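Local coordinates for DNA-3-methyladenine glycosidase II, putative (Deinococcus radiodurans, PDB 2YG9), which is an all-helical protein of the HhH-GPD superfamily, whose members are base excision DNA repair proteins built around a helix-hairpin-helix motif, at residues Glu160-Leu164 / Phe165-Arg169; Ser137-Asp141 / Glu142-Ala146; Leu42-Val45 / Thr46-Gly50; Gln182-Glu185 / Arg186-Gly190; Ala81-Gly84 / Arg85-Leu89. All coordinates share one frame; numbering follows the deposited sequence. Where two conformers were deposited one is given.

Interaction 1 of 5, residues Glu160-Leu164 / Phe165-Arg169; sequences EMFLL and FALAR
L164 and F165 are next to each other in sequence, yet their side chains pack as a CH-pi pair. CD2 of L164 sits over the middle of one ring face, 3.6 Å from the F165 ring centroid. L164 reaches there with its CG anti to the backbone N (chi1 -167°). M161 meets the same ring at its edge. Its chain bends at chi2 and chi3, and SD lies in the ring plane, 4.0 Å from CE2 of F165. This Met-aromatic contact is the looser, more open side; M161 and F165 are both partly exposed. The other side is tight and buried. The F162 ring meets A166 and L167 obliquely, with F162 CD1 3.5 Å from A166 CB and CE2 against the methyl groups of L167. P61 and L65 of helix 61-71 also pack on F162. All this lies at the C-terminal end of helix 156-166, the second helix of the helix-hairpin-helix motif. Here the helix widens into a pi-type turn. F162 O accepts two bonds, from A166 N at 2.8 Å and from L167 N at 3.0 Å. L163 O then takes R169 N at 2.9 Å, beyond A168, whose phi is positive. A water donates to both L164 O and R169 O and bridges the turn. The R169 guanidinium leads away to D141, at the start of helix 141-149.

Interaction 2 of 5, residues Ser137-Asp141 / Glu142-Ala146; sequences SGQPD and ELVIA
P140 and L143 lie side by side and point the same way. CD of the proline ring is 3.7 Å from CD1 of L143. One residue earlier, Q139 touches V144 through its CB, which is 3.4 Å from V144 CG2. I145 closes on the backbone: CG1 is 3.2 Å from D141 O, placed there by a CG1 anti to the carbonyl carbon (chi1 -67°). The same carbonyl accepts I145 N at 2.8 Å in a nearly straight bond. P140 O is the acceptor one step back. It takes V144 N at 3.2 Å and, weakly, L143 N at 3.0 Å. P140 is at the N-cap position, so these are the first bonds of helix 141-149. The next shell fixes the acidic side chains at this end. D141 OD1 forms a salt bridge with R169 NH1, and R169 also binds Q139 O. E142 OE2 forms another with R156. Both carboxylates stand in the first turn, where the helix dipole would probably stabilise negative charge. V144 and I145 turn to L163 in the buried interior. P140 and L143 instead meet L19 near the start of the model, and L143 is exposed. This is the N-terminal start of the first helix of the helix-hairpin-helix motif, held through D141 and E142 to arginines of its partner helix and of the turn that ends it.

Interaction 3 of 5, residues Leu42-Val45 / Thr46-Gly50; sequences LAQV and TSLCG
The last two turns of helix 40-49 are stitched by T46, whose hydroxyl folds back on the preceding turn. OG1 of T46 is 2.7 Å from L42 O and 3.1 Å from A43 O. It has one proton for the two carbonyls, and which one receives it is not settled. The chi1 of 57° puts OG1 between the backbone N and the carbonyl carbon, facing that turn. The methyl CG2 of T46 also lies close to L42 O, at 3.2 Å. L42 O is held besides by the backbone N of T46, at 2.8 Å. S47 does much the same one residue on: OG is 3.2 Å from Q44 O, again with its proton not settled. Such Ser and Thr side chains, turned to the carbonyls of the turn before, are a familiar feature of alpha-helices. The buried face is apolar. CG1 of V45 is 4.1 Å from SG of C49, and L42, V45 and T46 pack against helix 204-219, with Y210 touching V45 and T46. The outer face is more open. Q44 and L48 run side by side, and OE1 of Q44 lies 4.1 Å from CD1 of L48. A water joins Q44 OE1 and S47 OG by weak bonds. The helix stops at G50, which has positive phi. Its N still bonds to T46 O, and its O accepts the hydroxyl of Y210.

Interaction 4 of 5, residues Gln182-Glu185 / Arg186-Gly190; sequences QGVE and RLYPG
V184 sets CG1 anti to its backbone N (chi1 171°), while Y188 turns CG anti to its carbonyl carbon (chi1 -49°). These two torsions bring V184 CG1 to 4.0 Å from Y188 CD1, where the side chains cross at a slant. The V184 carbonyl meets the same ring at its edge. Its O lies in the ring plane, 3.5 Å from CD1 of Y188, and also accepts the backbone N of Y188 at 2.8 Å. Backbone and ring of Y188 thus both settle on one carbonyl. L187 lies over the next carbonyl back, with its CG 3.3 Å from G183 O. That oxygen takes L187 N at 3.0 Å. R186 N bonds to Q182 O at 2.9 Å. The R186 chain is bent at chi2 and chi3, and its end heads away from this turn. All of this is the C-terminal end of helix 178-187. Y188 is the first residue to leave helical geometry, and P189 follows it. The proline N has no hydrogen to give to E185 O, so the helical bond pattern cannot run on. Instead CD of P189 rests 3.6 Å from E185 O. E185, R186 and P189 are exposed, and so is Q182. V184 and Y188 are buried. V184 faces W193 and W200 of helix 193-200, and L187 leans on V41 and V45 of helix 40-49. The Y188 hydroxyl is hydrogen-bonded to D39, and a bound glycerol lies about 5 Å from the Y188 side chain.

Interaction 5 of 5, residues Ala81-Gly84 / Arg85-Leu89; sequences AIYG and RLEGL
Y83 and E87 are bridged by a water, whose bond to OH of Y83 is the shortest polar bond here at 2.6 Å. The water donates to OE2 of E87 at 3.1 Å. The two side chains also touch directly, crossing at about a right angle. E87 OE2 is 3.6 Å from CE2 of Y83, and the carboxylate plane is turned 39° from the ring plane. The approach is oblique. The extended E87 chain passes its CG close to the same ring. Beneath it the backbone is regular, with E87 N bonded to Y83 O at 2.9 Å. R85 forms the second part of the contact. Its chain bends at chi3 (-72°) and lays the guanidinium back along the helix. I82 CA is 3.6 Å above the guanidinium plane, offset toward its rim, and A81 O lies over the same face. NH1 of R85 reaches A81 CB at 3.6 Å, and NH2 comes to the side chain of I82. A81 O itself is bonded to R85 N at 3.0 Å. The NE of R85 binds V109 O, which helps hold the group in this pose. L86 sits on the buried side, where its CD1 makes a looser contact with Y83 CD1. R85 and E87 are exposed. The helix therefore turns a charged side to solvent and an apolar side inward. This C-terminal part of helix 76-87 packs Y83 and L86 on V66 of helix 61-71, while L86 also meets L106 of helix 103-108.

How the interactions relate
Interaction 1 is the core contact, near the centre of the chain; the other four are only partly buried. Interactions 1 and 2 touch. They hold the two helices of the helix-hairpin-helix motif together, with aliphatic packing inside and a salt bridge beside it. Interactions 3 and 4 also meet by packing, with L42 against the Y188 hydroxyl and V45 against L187. Interaction 5 stands apart, with its centre about 40 Å from that of interaction 4. Its chemistry mixes a guanidinium, a carboxylate and a water with ring and aliphatic packing. Interaction 2 opens a helix, whereas the other four lie at C-terminal ends, each finished differently.

Interaction 1 of 5, residues Glu160-Leu164 / Phe165-Arg169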
loop_
_atom_site.group_PDB
_atom_site.type_symbol
_atom_site.label_atom_id
_atom_site.label_comp_id
_atom_site.label_asym_id
_atom_site.label_seq_id
_atom_site.Cartn_x
_atom_site.Cartn_y
_atom_site.Cartn_z
ATOM N N GLU A 160 0.456 2.917 4.821
ATOM C CA GLU A 160 0.822 3.698 3.633
ATOM C C GLU A 160 0.794 2.889 2.353
ATOM O O GLU A 160 0.376 3.384 1.316
ATOM C CB GLU A 160 2.221 4.286 3.833
ATOM C CG GLU A 160 2.266 5.397 4.848
ATOM C CD GLU A 160 3.674 5.979 5.100
ATOM O OE1 GLU A 160 4.673 5.215 5.037
ATOM O OE2 GLU A 160 3.775 7.211 5.387
ATOM N N MET A 161 1.227 1.634 2.427
ATOM C CA MET A 161 1.152 0.734 1.295
ATOM C C MET A 161 -0.325 0.468 0.940
ATOM O O MET A 161 -0.692 0.283 -0.220
ATOM C CB MET A 161 1.836 -0.594 1.641
ATOM C CG MET A 161 3.368 -0.590 1.688
ATOM S SD MET A 161 4.136 0.179 0.263
ATOM C CE MET A 161 4.442 1.823 0.834
ATOM N N PHE A 162 -1.146 0.372 1.966
ATOM C CA PHE A 162 -2.596 0.175 1.800
ATOM C C PHE A 162 -3.289 1.370 1.091
ATOM O O PHE A 162 -4.090 1.224 0.155
ATOM C CB PHE A 162 -3.212 -0.129 3.174
ATOM C CG PHE A 162 -4.715 -0.291 3.162
ATOM C CD1 PHE A 162 -5.295 -1.435 2.654
ATOM C CD2 PHE A 162 -5.528 0.714 3.621
ATOM C CE1 PHE A 162 -6.696 -1.566 2.617
ATOM C CE2 PHE A 162 -6.910 0.579 3.612
ATOM C CZ PHE A 162 -7.483 -0.561 3.145
ATOM N N LEU A 163 -2.967 2.559 1.535
ATOM C CA LEU A 163 -3.411 3.767 0.848
ATOM C C LEU A 163 -2.986 3.785 -0.612
ATOM O O LEU A 163 -3.822 4.067 -1.504
ATOM C CB LEU A 163 -2.847 5.018 1.555
ATOM C CG LEU A 163 -3.691 5.689 2.640
ATOM C CD1 LEU A 163 -4.083 4.730 3.716
ATOM C CD2 LEU A 163 -2.883 6.851 3.209
ATOM N N LEU A 164 -1.708 3.475 -0.867
ATOM C CA LEU A 164 -1.166 3.559 -2.213
ATOM C C LEU A 164 -1.725 2.472 -3.126
ATOM O O LEU A 164 -2.262 2.766 -4.206
ATOM C CB LEU A 164 0.360 3.552 -2.180
ATOM C CG LEU A 164 1.188 3.925 -3.425
ATOM C CD1 LEU A 164 2.622 4.211 -2.913
ATOM C CD2 LEU A 164 1.209 2.831 -4.530
ATOM N N PHE A 165 -1.633 1.218 -2.685
ATOM C CA PHE A 165 -2.018 0.119 -3.514
ATOM C C PHE A 165 -3.488 -0.277 -3.422
ATOM O O PHE A 165 -4.039 -0.674 -4.447
ATOM C CB PHE A 165 -1.145 -1.101 -3.294
ATOM C CG PHE A 165 0.250 -0.931 -3.770
ATOM C CD1 PHE A 165 0.550 -1.008 -5.130
ATOM C CD2 PHE A 165 1.269 -0.680 -2.882
ATOM C CE1 PHE A 165 1.867 -0.870 -5.575
ATOM C CE2 PHE A 165 2.573 -0.551 -3.324
ATOM C CZ PHE A 165 2.862 -0.623 -4.663
ATOM N N ALA A 166 -4.123 -0.205 -2.260
ATOM C CA ALA A 166 -5.548 -0.649 -2.172
ATOM C C ALA A 166 -6.489 0.498 -2.509
ATOM O O ALA A 166 -7.400 0.374 -3.359
ATOM C CB ALA A 166 -5.888 -1.230 -0.782
ATOM N N LEU A 167 -6.252 1.633 -1.883
ATOM C CA LEU A 167 -7.127 2.773 -2.025
ATOM C C LEU A 167 -6.726 3.618 -3.243
ATOM O O LEU A 167 -7.469 4.519 -3.610
ATOM C CB LEU A 167 -7.132 3.617 -0.744
ATOM C CG LEU A 167 -7.479 2.874 0.557
ATOM C CD1 LEU A 167 -7.696 3.816 1.722
ATOM C CD2 LEU A 167 -8.656 1.899 0.352
ATOM N N ALA A 168 -5.587 3.292 -3.872
ATOM C CA ALA A 168 -5.058 4.067 -5.039
ATOM C C ALA A 168 -4.938 5.573 -4.806
ATOM O O ALA A 168 -5.109 6.407 -5.714
ATOM C CB ALA A 168 -5.878 3.764 -6.301
ATOM N N ARG A 169 -4.568 5.942 -3.592
ATOM C CA ARG A 169 -4.308 7.336 -3.328
ATOM C C ARG A 169 -3.043 7.783 -4.038
ATOM O O ARG A 169 -2.080 7.029 -4.080
ATOM C CB ARG A 169 -4.220 7.576 -1.862
ATOM C CG ARG A 169 -5.453 7.139 -1.177
ATOM C CD ARG A 169 -5.867 8.100 -0.217
ATOM N NE ARG A 169 -7.184 7.788 0.370
ATOM C CZ ARG A 169 -7.660 8.415 1.448
ATOM N NH1 ARG A 169 -6.904 9.306 2.079
ATOM N NH2 ARG A 169 -8.858 8.111 1.927
HETATM O O HOH W 1 -1.680 4.829 -5.900
#

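Interaction 2 of 5, residues Ser137-Asp141 / Glu142-Ala146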
loop_
_atom_site.group_PDB
_atom_site.type_symbol
_atom_site.label_atom_id
_atom_site.label_comp_id
_atom_site.label_asym_id
_atom_site.label_seq_id
_atom_site.Cartn_x
_atom_site.Cartn_y
_atom_site.Cartn_z
ATOM N N SER A 137 -13.201 7.222 1.659
ATOM C CA SER A 137 -12.982 8.091 0.502
ATOM C C SER A 137 -12.831 9.520 0.877
ATOM O O SER A 137 -12.187 10.268 0.152
ATOM C CB SER A 137 -14.169 8.028 -0.481
ATOM O OG SER A 137 -13.864 7.129 -1.510
ATOM N N GLY A 138 -13.495 9.910 1.955
ATOM C CA GLY A 138 -13.488 11.291 2.400
ATOM C C GLY A 138 -12.460 11.620 3.458
ATOM O O GLY A 138 -12.295 12.782 3.796
ATOM N N GLN A 139 -11.743 10.614 3.965
ATOM C CA GLN A 139 -10.764 10.831 5.042
ATOM C C GLN A 139 -9.386 11.208 4.504
ATOM O O GLN A 139 -8.885 10.543 3.607
ATOM C CB GLN A 139 -10.639 9.572 5.888
ATOM C CG GLN A 139 -11.944 9.133 6.546
ATOM C CD GLN A 139 -12.047 9.624 7.971
ATOM O OE1 GLN A 139 -12.684 10.657 8.251
ATOM N NE2 GLN A 139 -11.382 8.912 8.887
ATOM N N PRO A 140 -8.763 12.275 5.040
ATOM C CA PRO A 140 -7.371 12.566 4.682
ATOM C C PRO A 140 -6.447 11.406 4.987
ATOM O O PRO A 140 -6.669 10.688 5.970
ATOM C CB PRO A 140 -7.004 13.741 5.602
ATOM C CG PRO A 140 -8.243 14.380 5.922
ATOM C CD PRO A 140 -9.282 13.280 5.981
ATOM N N ASP A 141 -5.407 11.259 4.168
ATOM C CA ASP A 141 -4.399 10.183 4.285
ATOM C C ASP A 141 -3.987 9.954 5.738
ATOM O O ASP A 141 -4.007 8.833 6.259
ATOM C CB ASP A 141 -3.118 10.520 3.516
ATOM C CG ASP A 141 -3.276 10.497 2.027
ATOM O OD1 ASP A 141 -4.395 10.411 1.507
ATOM O OD2 ASP A 141 -2.227 10.593 1.346
ATOM N N GLU A 142 -3.590 11.027 6.397
ATOM C CA GLU A 142 -3.060 10.912 7.758
ATOM C C GLU A 142 -4.037 10.388 8.804
ATOM O O GLU A 142 -3.644 9.727 9.772
ATOM C CB GLU A 142 -2.470 12.259 8.177
ATOM C CG GLU A 142 -1.118 12.519 7.468
ATOM C CD GLU A 142 -0.050 11.526 7.885
ATOM O OE1 GLU A 142 0.153 11.314 9.088
ATOM O OE2 GLU A 142 0.616 10.960 7.011
ATOM N N LEU A 143 -5.306 10.715 8.625
ATOM C CA LEU A 143 -6.344 10.219 9.522
ATOM C C LEU A 143 -6.590 8.719 9.303
ATOM O O LEU A 143 -6.778 7.980 10.269
ATOM C CB LEU A 143 -7.658 10.978 9.352
ATOM C CG LEU A 143 -7.749 12.482 9.672
ATOM C CD1 LEU A 143 -9.218 12.908 9.614
ATOM C CD2 LEU A 143 -7.149 12.953 11.029
ATOM N N VAL A 144 -6.605 8.273 8.039
ATOM C CA VAL A 144 -6.678 6.834 7.740
ATOM C C VAL A 144 -5.456 6.109 8.329
ATOM O O VAL A 144 -5.565 5.074 8.994
ATOM C CB VAL A 144 -6.819 6.578 6.223
ATOM C CG1 VAL A 144 -6.877 5.033 5.887
ATOM C CG2 VAL A 144 -8.057 7.345 5.668
ATOM N N ILE A 145 -4.287 6.671 8.078
ATOM C CA ILE A 145 -3.035 6.130 8.602
ATOM C C ILE A 145 -3.098 5.959 10.107
ATOM O O ILE A 145 -2.831 4.865 10.612
ATOM C CB ILE A 145 -1.783 6.946 8.141
ATOM C CG1 ILE A 145 -1.609 6.759 6.619
ATOM C CG2 ILE A 145 -0.512 6.457 8.915
ATOM C CD1 ILE A 145 -0.709 7.803 5.903
ATOM N N ALA A 146 -3.469 7.006 10.827
ATOM C CA ALA A 146 -3.432 6.974 12.279
ATOM C C ALA A 146 -4.357 5.872 12.819
ATOM O O ALA A 146 -4.012 5.177 13.780
ATOM C CB ALA A 146 -3.830 8.338 12.855
#

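Interaction 3 of 5, residues Leu42-Val45 / Thr46-Gly50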
loop_
_atom_site.group_PDB
_atom_site.type_symbol
_atom_site.label_atom_id
_atom_site.label_comp_id
_atom_site.label_asym_id
_atom_site.label_seq_id
_atom_site.Cartn_x
_atom_site.Cartn_y
_atom_site.Cartn_z
ATOM N N LEU A 42 13.570 11.566 -12.728
ATOM C CA LEU A 42 12.347 10.842 -13.029
ATOM C C LEU A 42 11.991 10.908 -14.519
ATOM O O LEU A 42 11.412 9.959 -15.045
ATOM C CB LEU A 42 11.179 11.295 -12.140
ATOM C CG LEU A 42 11.241 10.949 -10.644
ATOM C CD1 LEU A 42 9.835 11.121 -10.016
ATOM C CD2 LEU A 42 11.780 9.508 -10.403
ATOM N N ALA A 43 12.393 11.964 -15.228
ATOM C CA ALA A 43 12.238 11.944 -16.681
ATOM C C ALA A 43 12.947 10.744 -17.286
ATOM O O ALA A 43 12.371 10.073 -18.129
ATOM C CB ALA A 43 12.739 13.253 -17.320
ATOM N N GLN A 44 14.162 10.467 -16.829
ATOM C CA GLN A 44 14.950 9.305 -17.264
ATOM C C GLN A 44 14.359 7.985 -16.733
ATOM O O GLN A 44 14.188 7.033 -17.470
ATOM C CB GLN A 44 16.404 9.399 -16.763
ATOM C CG GLN A 44 17.422 10.064 -17.709
ATOM C CD GLN A 44 18.834 9.381 -17.700
ATOM O OE1 GLN A 44 19.033 8.255 -18.264
ATOM N NE2 GLN A 44 19.825 10.096 -17.156
ATOM N N VAL A 45 14.054 7.942 -15.443
ATOM C CA VAL A 45 13.495 6.720 -14.843
ATOM C C VAL A 45 12.173 6.325 -15.515
ATOM O O VAL A 45 11.984 5.174 -15.816
ATOM C CB VAL A 45 13.334 6.846 -13.328
ATOM C CG1 VAL A 45 12.341 5.788 -12.786
ATOM C CG2 VAL A 45 14.709 6.756 -12.625
ATOM N N THR A 46 11.286 7.281 -15.762
ATOM C CA THR A 46 9.991 6.998 -16.389
ATOM C C THR A 46 10.177 6.493 -17.844
ATOM O O THR A 46 9.491 5.547 -18.251
ATOM C CB THR A 46 8.980 8.213 -16.354
ATOM O OG1 THR A 46 9.559 9.370 -16.981
ATOM C CG2 THR A 46 8.533 8.583 -14.903
ATOM N N SER A 47 11.088 7.083 -18.620
ATOM C CA SER A 47 11.329 6.554 -19.988
ATOM C C SER A 47 11.987 5.184 -19.962
ATOM O O SER A 47 11.612 4.326 -20.769
ATOM C CB SER A 47 12.065 7.516 -20.906
ATOM O OG SER A 47 13.352 7.756 -20.436
ATOM N N LEU A 48 12.905 4.940 -19.027
ATOM C CA LEU A 48 13.560 3.635 -18.928
ATOM C C LEU A 48 12.592 2.541 -18.476
ATOM O O LEU A 48 12.738 1.369 -18.875
ATOM C CB LEU A 48 14.801 3.656 -18.017
ATOM C CG LEU A 48 16.057 4.336 -18.610
ATOM C CD1 LEU A 48 17.068 4.683 -17.545
ATOM C CD2 LEU A 48 16.672 3.478 -19.717
ATOM N N CYS A 49 11.638 2.901 -17.611
ATOM C CA CYS A 49 10.756 1.886 -17.021
ATOM C C CYS A 49 9.476 1.736 -17.836
ATOM O O CYS A 49 8.835 0.695 -17.784
ATOM C CB CYS A 49 10.469 2.181 -15.545
ATOM S SG CYS A 49 11.905 2.059 -14.489
ATOM N N GLY A 50 9.126 2.757 -18.611
ATOM C CA GLY A 50 7.921 2.719 -19.416
ATOM C C GLY A 50 6.645 2.981 -18.616
ATOM O O GLY A 50 6.656 3.602 -17.535
HETATM O O HOH W 2 16.759 7.559 -20.566
#

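Interaction 4 of 5, residues Gln182-Glu185 / Arg186-Gly190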
loop_
_atom_site.group_PDB
_atom_site.type_symbol
_atom_site.label_atom_id
_atom_site.label_comp_id
_atom_site.label_asym_id
_atom_site.label_seq_id
_atom_site.Cartn_x
_atom_site.Cartn_y
_atom_site.Cartn_z
ATOM N N GLN A 182 16.500 3.888 -0.307
ATOM C CA GLN A 182 17.771 3.470 -0.969
ATOM C C GLN A 182 17.879 4.031 -2.370
ATOM O O GLN A 182 18.965 4.475 -2.764
ATOM C CB GLN A 182 17.908 1.948 -1.016
ATOM C CG GLN A 182 18.298 1.349 0.363
ATOM C CD GLN A 182 18.310 -0.182 0.341
ATOM O OE1 GLN A 182 17.648 -0.838 -0.498
ATOM N NE2 GLN A 182 19.050 -0.759 1.274
ATOM N N GLY A 183 16.719 4.082 -3.054
ATOM C CA GLY A 183 16.572 4.698 -4.357
ATOM C C GLY A 183 16.806 6.200 -4.362
ATOM O O GLY A 183 17.456 6.719 -5.273
ATOM N N VAL A 184 16.258 6.907 -3.369
ATOM C CA VAL A 184 16.471 8.350 -3.290
ATOM C C VAL A 184 17.922 8.648 -2.929
ATOM O O VAL A 184 18.509 9.578 -3.463
ATOM C CB VAL A 184 15.469 9.036 -2.340
ATOM C CG1 VAL A 184 15.871 10.496 -2.123
ATOM C CG2 VAL A 184 14.008 8.857 -2.866
ATOM N N GLU A 185 18.499 7.859 -2.023
ATOM C CA GLU A 185 19.903 7.981 -1.656
ATOM C C GLU A 185 20.826 7.791 -2.874
ATOM O O GLU A 185 21.767 8.531 -3.052
ATOM C CB GLU A 185 20.229 6.996 -0.512
ATOM C CG GLU A 185 21.616 6.363 -0.505
ATOM C CD GLU A 185 21.854 5.451 0.720
ATOM O OE1 GLU A 185 21.417 4.239 0.750
ATOM O OE2 GLU A 185 22.501 5.976 1.659
ATOM N N ARG A 186 20.537 6.788 -3.691
ATOM C CA ARG A 186 21.338 6.444 -4.856
ATOM C C ARG A 186 21.239 7.497 -5.984
ATOM O O ARG A 186 22.246 7.927 -6.599
ATOM C CB ARG A 186 20.847 5.083 -5.361
ATOM C CG ARG A 186 21.595 4.470 -6.537
ATOM C CD ARG A 186 22.919 3.924 -6.103
ATOM N NE ARG A 186 22.786 2.736 -5.254
ATOM C CZ ARG A 186 23.821 2.027 -4.794
ATOM N NH1 ARG A 186 25.047 2.393 -5.120
ATOM N NH2 ARG A 186 23.634 0.952 -4.031
ATOM N N LEU A 187 20.014 7.925 -6.237
ATOM C CA LEU A 187 19.724 8.797 -7.355
ATOM C C LEU A 187 19.911 10.265 -6.975
ATOM O O LEU A 187 20.234 11.081 -7.816
ATOM C CB LEU A 187 18.305 8.470 -7.899
ATOM C CG LEU A 187 18.089 7.089 -8.523
ATOM C CD1 LEU A 187 16.656 6.904 -9.091
ATOM C CD2 LEU A 187 19.121 6.835 -9.628
ATOM N N TYR A 188 19.773 10.609 -5.701
ATOM C CA TYR A 188 19.922 11.979 -5.252
ATOM C C TYR A 188 20.881 12.077 -4.050
ATOM O O TYR A 188 20.504 12.541 -2.966
ATOM C CB TYR A 188 18.575 12.588 -4.858
ATOM C CG TYR A 188 17.468 12.408 -5.866
ATOM C CD1 TYR A 188 16.751 11.215 -5.949
ATOM C CD2 TYR A 188 17.097 13.460 -6.705
ATOM C CE1 TYR A 188 15.673 11.069 -6.872
ATOM C CE2 TYR A 188 16.067 13.314 -7.628
ATOM C CZ TYR A 188 15.371 12.106 -7.715
ATOM O OH TYR A 188 14.313 12.025 -8.587
ATOM N N PRO A 189 22.125 11.642 -4.247
ATOM C CA PRO A 189 23.114 11.720 -3.174
ATOM C C PRO A 189 23.355 13.149 -2.645
ATOM O O PRO A 189 23.521 14.108 -3.430
ATOM C CB PRO A 189 24.375 11.148 -3.852
ATOM C CG PRO A 189 24.169 11.282 -5.271
ATOM C CD PRO A 189 22.709 11.064 -5.476
ATOM N N GLY A 190 23.339 13.308 -1.326
ATOM C CA GLY A 190 23.615 14.611 -0.730
ATOM C C GLY A 190 22.450 15.580 -0.765
ATOM O O GLY A 190 22.596 16.752 -0.369
#

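Interaction 5 of 5, residues Ala81-Gly84 / Arg85-Leu89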
loop_
_atom_site.group_PDB
_atom_site.type_symbol
_atom_site.label_atom_id
_atom_site.label_comp_id
_atom_site.label_asym_id
_atom_site.label_seq_id
_atom_site.Cartn_x
_atom_site.Cartn_y
_atom_site.Cartn_z
ATOM N N ALA A 81 -3.287 -18.449 -1.973
ATOM C CA ALA A 81 -3.839 -19.649 -1.341
ATOM C C ALA A 81 -4.503 -19.379 -0.004
ATOM O O ALA A 81 -5.634 -19.824 0.249
ATOM C CB ALA A 81 -2.720 -20.678 -1.140
ATOM N N ILE A 82 -3.764 -18.705 0.879
ATOM C CA ILE A 82 -4.236 -18.431 2.231
ATOM C C ILE A 82 -5.416 -17.454 2.219
ATOM O O ILE A 82 -6.360 -17.617 2.985
ATOM C CB ILE A 82 -3.086 -17.905 3.143
ATOM C CG1 ILE A 82 -3.494 -18.004 4.613
ATOM C CG2 ILE A 82 -2.673 -16.485 2.773
ATOM C CD1 ILE A 82 -2.318 -18.004 5.561
ATOM N N TYR A 83 -5.384 -16.471 1.327
ATOM C CA TYR A 83 -6.510 -15.552 1.193
ATOM C C TYR A 83 -7.758 -16.313 0.701
ATOM O O TYR A 83 -8.853 -16.060 1.156
ATOM C CB TYR A 83 -6.207 -14.356 0.266
ATOM C CG TYR A 83 -7.308 -13.315 0.354
ATOM C CD1 TYR A 83 -7.466 -12.566 1.508
ATOM C CD2 TYR A 83 -8.229 -13.145 -0.662
ATOM C CE1 TYR A 83 -8.489 -11.661 1.633
ATOM C CE2 TYR A 83 -9.276 -12.212 -0.539
ATOM C CZ TYR A 83 -9.387 -11.480 0.610
ATOM O OH TYR A 83 -10.405 -10.570 0.788
ATOM N N GLY A 84 -7.557 -17.277 -0.194
ATOM C CA GLY A 84 -8.634 -18.129 -0.668
ATOM C C GLY A 84 -9.193 -18.971 0.445
ATOM O O GLY A 84 -10.384 -19.180 0.513
ATOM N N ARG A 85 -8.349 -19.447 1.346
ATOM C CA ARG A 85 -8.858 -20.177 2.537
ATOM C C ARG A 85 -9.669 -19.290 3.504
ATOM O O ARG A 85 -10.665 -19.739 4.104
ATOM C CB ARG A 85 -7.736 -20.888 3.261
ATOM C CG ARG A 85 -7.109 -21.931 2.406
ATOM C CD ARG A 85 -6.222 -22.873 3.201
ATOM N NE ARG A 85 -4.996 -22.220 3.628
ATOM C CZ ARG A 85 -3.906 -22.106 2.887
ATOM N NH1 ARG A 85 -3.890 -22.574 1.647
ATOM N NH2 ARG A 85 -2.820 -21.537 3.401
ATOM N N LEU A 86 -9.268 -18.028 3.631
ATOM C CA LEU A 86 -10.056 -17.048 4.371
ATOM C C LEU A 86 -11.427 -16.832 3.743
ATOM O O LEU A 86 -12.451 -16.851 4.446
ATOM C CB LEU A 86 -9.290 -15.711 4.519
ATOM C CG LEU A 86 -8.083 -15.801 5.482
ATOM C CD1 LEU A 86 -7.257 -14.563 5.355
ATOM C CD2 LEU A 86 -8.457 -16.085 6.969
ATOM N N GLU A 87 -11.431 -16.607 2.432
ATOM C CA GLU A 87 -12.654 -16.513 1.619
ATOM C C GLU A 87 -13.578 -17.710 1.784
ATOM O O GLU A 87 -14.775 -17.592 1.638
ATOM C CB GLU A 87 -12.307 -16.358 0.124
ATOM C CG GLU A 87 -11.721 -14.994 -0.231
ATOM C CD GLU A 87 -11.462 -14.833 -1.720
ATOM O OE1 GLU A 87 -10.772 -15.691 -2.295
ATOM O OE2 GLU A 87 -11.937 -13.858 -2.309
ATOM N N GLY A 88 -13.005 -18.848 2.120
ATOM C CA GLY A 88 -13.737 -20.091 2.244
ATOM C C GLY A 88 -14.314 -20.327 3.615
ATOM O O GLY A 88 -15.127 -21.222 3.805
ATOM N N LEU A 89 -13.910 -19.518 4.583
ATOM C CA LEU A 89 -14.534 -19.571 5.896
ATOM C C LEU A 89 -15.973 -19.103 5.765
ATOM O O LEU A 89 -16.311 -18.330 4.832
ATOM C CB LEU A 89 -13.786 -18.682 6.900
ATOM C CG LEU A 89 -12.355 -19.080 7.267
ATOM C CD1 LEU A 89 -11.695 -17.955 8.059
ATOM C CD2 LEU A 89 -12.365 -20.377 8.046
HETATM O O HOH W 3 -12.496 -11.412 -0.520
#